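Local structure of 26S proteasome regulatory subunit rpn10 (Schizosaccharomyces pombe, 2X5N) at residues 9-14 with 50-55; 135-140 with 163-168. The protein protects ubiquitin chains against disassembly by deubiquitinating enzymes and so promotes protein degradation, as a subunit of the 26S proteasome. One frame throughout, in Å; residues are numbered along the deposited sequence.

Contact 1. Residues 9-14 with 50-55; sequences IDNSEW and LMTIGD
Asn11 lays its amide across Thr52 and Gly54, where the parallel strands 3-9 and 47-52 run out into loops at one end of the von Willebrand factor A domain. With CG held between the backbone N and the carbonyl carbon (chi1 64°), the amide swings over segment 50-55 and OD1 comes 2.8 Å from Gly54 N. That bond is bent, 125° at the hydrogen, and counts as weak; the same oxygen lies 3.3 Å from Thr52 CB. ND2 on the other branch passes 3.7 Å from Asp55 CB and gives a hydrogen to a water 3.1 Å away. This water also donates to Gly54 O and bonds Thr52 OG1, tying the amide to the side chain of Thr52 and the carbonyl of Gly54; ND2 has a second partner in the carbonyl of Pro79.

Behind the loop the pairing is regular. Ile9 N bonds Met51 O at 2.8 Å and Ile9 O takes the N-H of Ile53, so Ile9 grips the residues on both sides of Thr52. Ile9 CG2 packs on Leu50 CD1 at 4.1 Å, and its CG1 comes as near to Thr52 CG2.

Asp10 and Ser12 match the start of the Asp-x-Ser-x-Ser metal-site motif of many VWA domains, but Trp14 stands at its last serine; the carboxylate here is taken up by protein donors. OD1 receives both Ser12 N, 2.9 Å away in an Asx turn, and Ser12 OG, while OD2 is bonded by Ser115 OG and Gly114 N. Ile53 CG1 rests 3.9 Å from Asp10 CA.

Arg81 forms a salt bridge with Asp55 at the outer end. Deeper in, Phe25 and Val32 of helix 24-42 and Met75 of helix 68-75 pack on Ile9, and strand 60-63 flanks Leu50 and Thr52.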
ATOM      1  N   ILE A   9      -3.148   1.006   4.122  1.00  3.87           N
ATOM      2  CA  ILE A   9      -4.318   0.126   4.121  1.00  4.80           C
ATOM      3  C   ILE A   9      -5.586   0.941   3.954  1.00  3.82           C
ATOM      4  O   ILE A   9      -5.707   2.061   4.455  1.00  4.79           O
ATOM      5  CB  ILE A   9      -4.403  -0.777   5.379  1.00  4.89           C
ATOM      6  CG1 ILE A   9      -4.472   0.008   6.703  1.00  6.10           C
ATOM      7  CG2 ILE A   9      -3.229  -1.758   5.361  1.00  6.77           C
ATOM      8  CD1 ILE A   9      -4.784  -0.874   7.849  1.00  7.61           C
ATOM      9  N   ASP A  10      -6.515   0.366   3.209  1.00  3.67           N
ATOM     10  CA  ASP A  10      -7.836   0.931   3.034  1.00  3.93           C
ATOM     11  C   ASP A  10      -8.721   0.403   4.169  1.00  3.12           C
ATOM     12  O   ASP A  10      -9.005  -0.800   4.245  1.00  3.75           O
ATOM     13  CB  ASP A  10      -8.358   0.559   1.639  1.00  3.89           C
ATOM     14  CG  ASP A  10      -9.659   1.250   1.260  1.00  4.85           C
ATOM     15  OD1 ASP A  10     -10.413   1.691   2.152  1.00  4.93           O
ATOM     16  OD2 ASP A  10      -9.922   1.328   0.037  1.00  4.59           O
ATOM     17  N   ASN A  11      -9.106   1.300   5.071  1.00  4.02           N
ATOM     18  CA  ASN A  11     -10.072   0.973   6.135  1.00  4.95           C
ATOM     19  C   ASN A  11     -11.368   1.754   5.953  1.00  4.68           C
ATOM     20  O   ASN A  11     -12.003   2.137   6.941  1.00  5.98           O
ATOM     21  CB  ASN A  11      -9.488   1.216   7.525  1.00  4.51           C
ATOM     22  CG  ASN A  11      -9.169   2.664   7.775  1.00  4.24           C
ATOM     23  OD1 ASN A  11      -8.752   3.374   6.868  1.00  5.76           O
ATOM     24  ND2 ASN A  11      -9.321   3.107   9.027  1.00  5.21           N
ATOM     25  N   SER A  12     -11.771   1.968   4.692  1.00  4.01           N
ATOM     26  CA  SER A  12     -13.063   2.586   4.396  1.00  4.85           C
ATOM     27  C   SER A  12     -14.211   1.593   4.528  1.00  4.96           C
ATOM     28  O   SER A  12     -14.006   0.378   4.626  1.00  5.89           O
ATOM     29  CB  SER A  12     -13.082   3.187   2.988  1.00  5.33           C
ATOM     30  OG  SER A  12     -13.232   2.189   2.002  1.00  8.23           O
ATOM     31  N   GLU A  13     -15.438   2.116   4.496  1.00  5.88           N
ATOM     32  CA  GLU A  13     -16.632   1.290   4.582  1.00  6.09           C
ATOM     33  C   GLU A  13     -16.725   0.284   3.417  1.00  6.04           C
ATOM     34  O   GLU A  13     -17.373  -0.740   3.553  1.00  6.61           O
ATOM     35  CB  GLU A  13     -17.895   2.148   4.649  1.00  7.27           C
ATOM     36  CG  GLU A  13     -18.138   2.994   3.411  1.00  7.57           C
ATOM     37  CD  GLU A  13     -19.203   4.040   3.594  0.88  9.61           C
ATOM     38  OE1 GLU A  13     -20.125   3.845   4.410  0.71 10.22           O
ATOM     39  OE2 GLU A  13     -19.121   5.070   2.899  0.61  9.18           O
ATOM     40  N   TRP A  14     -16.041   0.565   2.309  1.00  5.75           N
ATOM     41  CA  TRP A  14     -16.057  -0.338   1.154  1.00  5.28           C
ATOM     42  C   TRP A  14     -15.378  -1.672   1.476  1.00  5.51           C
ATOM     43  O   TRP A  14     -15.585  -2.665   0.794  1.00  7.21           O
ATOM     44  CB  TRP A  14     -15.367   0.333  -0.036  1.00  6.31           C
ATOM     45  CG  TRP A  14     -16.166   1.465  -0.577  1.00  7.58           C
ATOM     46  CD1 TRP A  14     -16.313   2.705  -0.027  1.00  9.80           C
ATOM     47  CD2 TRP A  14     -16.962   1.442  -1.746  1.00  8.98           C
ATOM     48  NE1 TRP A  14     -17.156   3.452  -0.792  1.00 11.30           N
ATOM     49  CE2 TRP A  14     -17.574   2.701  -1.856  1.00 11.31           C
ATOM     50  CE3 TRP A  14     -17.210   0.482  -2.724  1.00 10.51           C
ATOM     51  CZ2 TRP A  14     -18.418   3.031  -2.916  1.00 16.20           C
ATOM     52  CZ3 TRP A  14     -18.058   0.809  -3.776  1.00 14.52           C
ATOM     53  CH2 TRP A  14     -18.644   2.068  -3.856  1.00 15.14           C
ATOM     54  N   LEU A  50       3.205   2.028   8.593  1.00  3.53           N
ATOM     55  CA  LEU A  50       1.823   1.664   8.359  1.00  4.29           C
ATOM     56  C   LEU A  50       0.947   2.908   8.459  1.00  4.56           C
ATOM     57  O   LEU A  50       1.027   3.663   9.429  1.00  5.40           O
ATOM     58  CB  LEU A  50       1.347   0.623   9.374  1.00  5.49           C
ATOM     59  CG  LEU A  50      -0.078   0.129   9.189  1.00  5.35           C
ATOM     60  CD1 LEU A  50      -0.224  -0.611   7.872  1.00  7.26           C
ATOM     61  CD2 LEU A  50      -0.503  -0.770  10.349  1.00  7.13           C
ATOM     62  N   MET A  51       0.100   3.093   7.456  1.00  4.10           N
ATOM     63  CA  MET A  51      -0.879   4.159   7.428  1.00  4.65           C
ATOM     64  C   MET A  51      -2.209   3.605   6.992  1.00  4.22           C
ATOM     65  O   MET A  51      -2.279   2.600   6.289  1.00  5.63           O
ATOM     66  CB  MET A  51      -0.526   5.214   6.366  1.00  8.96           C
ATOM     67  CG  MET A  51       0.517   6.176   6.750  1.00 11.15           C
ATOM     68  SD  MET A  51       0.776   7.322   5.391  1.00  9.51           S
ATOM     69  CE  MET A  51      -0.829   8.043   5.154  1.00  9.29           C
ATOM     70  N   THR A  52      -3.270   4.285   7.388  1.00  6.06           N
ATOM     71  CA  THR A  52      -4.578   4.096   6.790  1.00  4.33           C
ATOM     72  C   THR A  52      -4.872   5.164   5.743  1.00  6.24           C
ATOM     73  O   THR A  52      -4.260   6.243   5.737  1.00  8.08           O
ATOM     74  CB  THR A  52      -5.679   4.235   7.842  1.00  7.13           C
ATOM     75  OG1 THR A  52      -5.656   5.586   8.337  1.00  8.20           O
ATOM     76  CG2 THR A  52      -5.507   3.260   8.976  1.00  8.64           C
ATOM     77  N   ILE A  53      -5.840   4.880   4.861  1.00  4.60           N
ATOM     78  CA  ILE A  53      -6.349   5.911   3.961  1.00  5.07           C
ATOM     79  C   ILE A  53      -7.850   6.103   4.074  1.00  5.20           C
ATOM     80  O   ILE A  53      -8.405   6.964   3.414  1.00  7.06           O
ATOM     81  CB  ILE A  53      -5.939   5.710   2.502  1.00  8.36           C
ATOM     82  CG1 ILE A  53      -6.591   4.458   1.913  1.00 11.13           C
ATOM     83  CG2 ILE A  53      -4.436   5.616   2.387  1.00 10.13           C
ATOM     84  CD1 ILE A  53      -6.543   4.374   0.392  1.00 16.20           C
ATOM     85  N   GLY A  54      -8.482   5.370   4.978  1.00  4.39           N
ATOM     86  CA  GLY A  54      -9.920   5.435   5.134  1.00  6.08           C
ATOM     87  C   GLY A  54     -10.356   6.056   6.432  1.00  5.98           C
ATOM     88  O   GLY A  54      -9.639   6.888   7.041  1.00  6.81           O
ATOM     89  N   ASP A  55     -11.579   5.716   6.829  1.00  6.78           N
ATOM     90  CA  ASP A  55     -12.155   6.403   7.978  1.00  7.73           C
ATOM     91  C   ASP A  55     -12.086   7.917   7.891  1.00  7.03           C
ATOM     92  O   ASP A  55     -11.815   8.576   8.887  1.00  7.69           O
ATOM     93  CB  ASP A  55     -11.824   5.747   9.334  1.00  7.96           C
ATOM     94  CG  ASP A  55     -12.665   6.233  10.481  1.00  8.33           C
ATOM     95  OD1 ASP A  55     -13.805   6.700  10.262  1.00  8.86           O
ATOM     96  OD2 ASP A  55     -12.141   6.102  11.616  1.00  9.35           O
TER
HETATM   97  O   HOH W   1      -8.159   5.929   9.293  1.00  8.05           O

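Contact 2. Residues 135-140 with 163-168; sequences NVAIDI and DSCHLV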
ATOM      1  N   ASN A 135      11.136  10.771  -6.743  1.00 12.54           N
ATOM      2  CA  ASN A 135      11.852   9.472  -6.675  1.00 13.40           C
ATOM      3  C   ASN A 135      11.220   8.447  -5.696  1.00 10.93           C
ATOM      4  O   ASN A 135      11.860   7.623  -5.065  1.00 15.31           O
ATOM      5  CB  ASN A 135      13.329   9.677  -6.347  1.00 24.21           C
ATOM      6  CG  ASN A 135      14.110  10.236  -7.519  1.00 36.68           C
ATOM      7  OD1 ASN A 135      13.902   9.824  -8.664  1.00 34.83           O
ATOM      8  ND2 ASN A 135      15.014  11.168  -7.244  1.00 50.23           N
ATOM      9  N   VAL A 136       9.922   8.551  -5.600  1.00  7.26           N
ATOM     10  CA  VAL A 136       9.084   7.690  -4.802  1.00  5.31           C
ATOM     11  C   VAL A 136       8.433   6.617  -5.640  1.00  4.74           C
ATOM     12  O   VAL A 136       7.647   6.982  -6.506  1.00  6.41           O
ATOM     13  CB  VAL A 136       8.097   8.446  -3.895  1.00  7.12           C
ATOM     14  CG1 VAL A 136       7.375   7.512  -2.976  1.00  8.42           C
ATOM     15  CG2 VAL A 136       8.804   9.554  -3.133  1.00  7.32           C
ATOM     16  N   ALA A 137       8.772   5.357  -5.426  1.00  4.67           N
ATOM     17  CA  ALA A 137       8.130   4.256  -6.127  1.00  4.92           C
ATOM     18  C   ALA A 137       6.804   3.931  -5.472  1.00  4.88           C
ATOM     19  O   ALA A 137       6.599   4.217  -4.292  1.00  5.20           O
ATOM     20  CB  ALA A 137       9.016   3.040  -6.091  1.00  6.08           C
ATOM     21  N   ILE A 138       5.903   3.335  -6.240  1.00  4.72           N
ATOM     22  CA  ILE A 138       4.613   2.965  -5.697  1.00  5.05           C
ATOM     23  C   ILE A 138       4.099   1.688  -6.351  1.00  4.34           C
ATOM     24  O   ILE A 138       4.209   1.501  -7.570  1.00  4.84           O
ATOM     25  CB  ILE A 138       3.597   4.113  -5.812  1.00  6.58           C
ATOM     26  CG1 ILE A 138       2.244   3.703  -5.202  1.00  8.46           C
ATOM     27  CG2 ILE A 138       3.472   4.597  -7.258  1.00  8.61           C
ATOM     28  CD1 ILE A 138       1.401   4.846  -4.731  1.00 11.69           C
ATOM     29  N   ASP A 139       3.548   0.829  -5.508  1.00  4.27           N
ATOM     30  CA  ASP A 139       2.775  -0.329  -5.915  1.00  3.88           C
ATOM     31  C   ASP A 139       1.357  -0.152  -5.403  1.00  5.03           C
ATOM     32  O   ASP A 139       1.139   0.284  -4.278  1.00  5.34           O
ATOM     33  CB  ASP A 139       3.367  -1.608  -5.337  1.00  5.22           C
ATOM     34  CG  ASP A 139       4.795  -1.780  -5.711  1.00  5.81           C
ATOM     35  OD1 ASP A 139       5.107  -1.628  -6.911  1.00  6.83           O
ATOM     36  OD2 ASP A 139       5.602  -2.068  -4.805  1.00  7.35           O
ATOM     37  N   ILE A 140       0.396  -0.502  -6.240  0.61  3.48           N
ATOM     38  CA  ILE A 140      -1.005  -0.459  -5.841  0.61  4.19           C
ATOM     39  C   ILE A 140      -1.606  -1.838  -5.982  0.61  3.67           C
ATOM     40  O   ILE A 140      -1.455  -2.479  -7.012  0.61  4.17           O
ATOM     41  CB  ILE A 140      -1.805   0.520  -6.696  0.61  5.57           C
ATOM     42  CG1 ILE A 140      -1.303   1.952  -6.465  0.61  8.14           C
ATOM     43  CG2 ILE A 140      -3.280   0.415  -6.397  0.61  7.77           C
ATOM     44  CD1 ILE A 140      -1.927   2.982  -7.388  0.61 12.21           C
ATOM     45  N   ASP A 163      11.023   0.525 -14.139  1.00 11.43           N
ATOM     46  CA  ASP A 163      10.168  -0.620 -13.814  1.00 10.47           C
ATOM     47  C   ASP A 163      10.035  -0.841 -12.306  1.00  9.03           C
ATOM     48  O   ASP A 163      10.012  -1.967 -11.815  1.00 12.18           O
ATOM     49  CB  ASP A 163      10.689  -1.890 -14.490  1.00 14.15           C
ATOM     50  CG  ASP A 163      10.723  -1.766 -16.004  1.00 17.63           C
ATOM     51  OD1 ASP A 163       9.674  -1.422 -16.600  1.00 20.02           O
ATOM     52  OD2 ASP A 163      11.800  -1.998 -16.600  1.00 21.69           O
ATOM     53  N   SER A 164       9.907   0.256 -11.579  1.00  8.11           N
ATOM     54  CA  SER A 164       9.883   0.200 -10.132  1.00  8.70           C
ATOM     55  C   SER A 164       8.488   0.148  -9.553  1.00  5.99           C
ATOM     56  O   SER A 164       8.348  -0.139  -8.377  1.00  7.87           O
ATOM     57  CB  SER A 164      10.611   1.427  -9.589  1.00 12.81           C
ATOM     58  OG  SER A 164       9.923   2.613  -9.963  1.00 13.16           O
ATOM     59  N   CYS A 165       7.493   0.488 -10.363  1.00  5.74           N
ATOM     60  CA  CYS A 165       6.126   0.647  -9.897  1.00  4.95           C
ATOM     61  C   CYS A 165       5.218  -0.418 -10.499  1.00  6.25           C
ATOM     62  O   CYS A 165       5.403  -0.809 -11.647  1.00  7.17           O
ATOM     63  CB  CYS A 165       5.586   2.020 -10.301  1.00  5.82           C
ATOM     64  SG  CYS A 165       6.497   3.433  -9.589  1.00  6.25           S
ATOM     65  N   HIS A 166       4.206  -0.851  -9.748  1.00  5.26           N
ATOM     66  CA  HIS A 166       3.345  -1.960 -10.162  1.00  6.43           C
ATOM     67  C   HIS A 166       1.900  -1.729  -9.793  1.00  5.69           C
ATOM     68  O   HIS A 166       1.607  -1.203  -8.727  1.00  7.56           O
ATOM     69  CB  HIS A 166       3.790  -3.292  -9.521  1.00  6.39           C
ATOM     70  CG  HIS A 166       5.234  -3.572  -9.732  1.00  7.64           C
ATOM     71  ND1 HIS A 166       6.222  -3.036  -8.936  1.00  9.54           N
ATOM     72  CD2 HIS A 166       5.865  -4.290 -10.685  1.00 11.18           C
ATOM     73  CE1 HIS A 166       7.402  -3.419  -9.389  1.00 11.84           C
ATOM     74  NE2 HIS A 166       7.213  -4.188 -10.447  1.00 13.72           N
ATOM     75  N   LEU A 167       1.025  -2.144 -10.692  1.00  6.06           N
ATOM     76  CA  LEU A 167      -0.397  -2.246 -10.416  1.00  5.12           C
ATOM     77  C   LEU A 167      -0.759  -3.721 -10.412  1.00  4.59           C
ATOM     78  O   LEU A 167      -0.581  -4.420 -11.423  1.00  5.34           O
ATOM     79  CB  LEU A 167      -1.200  -1.509 -11.476  1.00  6.86           C
ATOM     80  CG  LEU A 167      -2.713  -1.633 -11.323  1.00  7.87           C
ATOM     81  CD1 LEU A 167      -3.211  -1.074 -10.014  1.00  8.62           C
ATOM     82  CD2 LEU A 167      -3.385  -0.933 -12.488  1.00 10.13           C
ATOM     83  N   VAL A 168      -1.249  -4.189  -9.272  1.00  4.64           N
ATOM     84  CA  VAL A 168      -1.660  -5.577  -9.093  1.00  4.25           C
ATOM     85  C   VAL A 168      -3.177  -5.511  -8.870  1.00  4.57           C
ATOM     86  O   VAL A 168      -3.649  -5.016  -7.840  1.00  6.46           O
ATOM     87  CB  VAL A 168      -0.951  -6.239  -7.901  1.00  5.98           C
ATOM     88  CG1 VAL A 168      -1.481  -7.659  -7.647  1.00  7.81           C
ATOM     89  CG2 VAL A 168       0.574  -6.222  -8.115  1.00  7.26           C
TER
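At the edge of the Rossmann-like sheet of the VWA domain, strand 136-143 pairs in parallel with the edge strand 166-170 on this side, the two joined through helix 151-159 in a beta-alpha-beta crossover. Backbone bonds alternate between them: Ile138 O accepts His166 N, His166 O accepts Ile140 N, and Ile140 O takes Val168 N at 2.8 Å in a nearly straight bond.

On one face Asp139 and His166 stand side by side. Both have CG anti to the carbonyl carbon, which sends carboxylate and imidazole the same way; ND1 then gives its hydrogen to Asp139 OD1 at 2.7 Å. The oxygen lies at the ring edge and in its plane, yet the carboxylate is turned 46° from the ring. Asp139 OD2 forms a salt bridge with Arg108 of strand 106-113, an arrangement that would be expected to keep the aspartate ionised. With an alanine here in place of Asp139, the imidazole would probably be set free to turn and Arg108 left without its acid mate.

On the other face, beside helix 151-159, Ile140 CG2, in one of the residue's two conformers, touches Leu167 CD1 at 3.9 Å. Before the strand pairing begins, Cys165 takes over from the backbone: its SG accepts the N-H of Ile138 at 3.4 Å, with 161° at the hydrogen.

Both contacts join neighbouring parallel strands of one sheet, but on opposite sides of the chain's centre, with centres about 19 Å apart and nearest atoms about 9 Å apart. Contact 1 is almost wholly buried and lies where strand pairing ends, so much of its chemistry is that of loops: an amide, a water and a doubly engaged carboxylate. Contact 2 is partly buried and brings in the edge strand; it keeps a longer backbone ladder, with an acid-imidazole pair on one face and aliphatic packing on the other. Strands 3-9 and 136-143 share no contact here, because strand 106-113 lies between them.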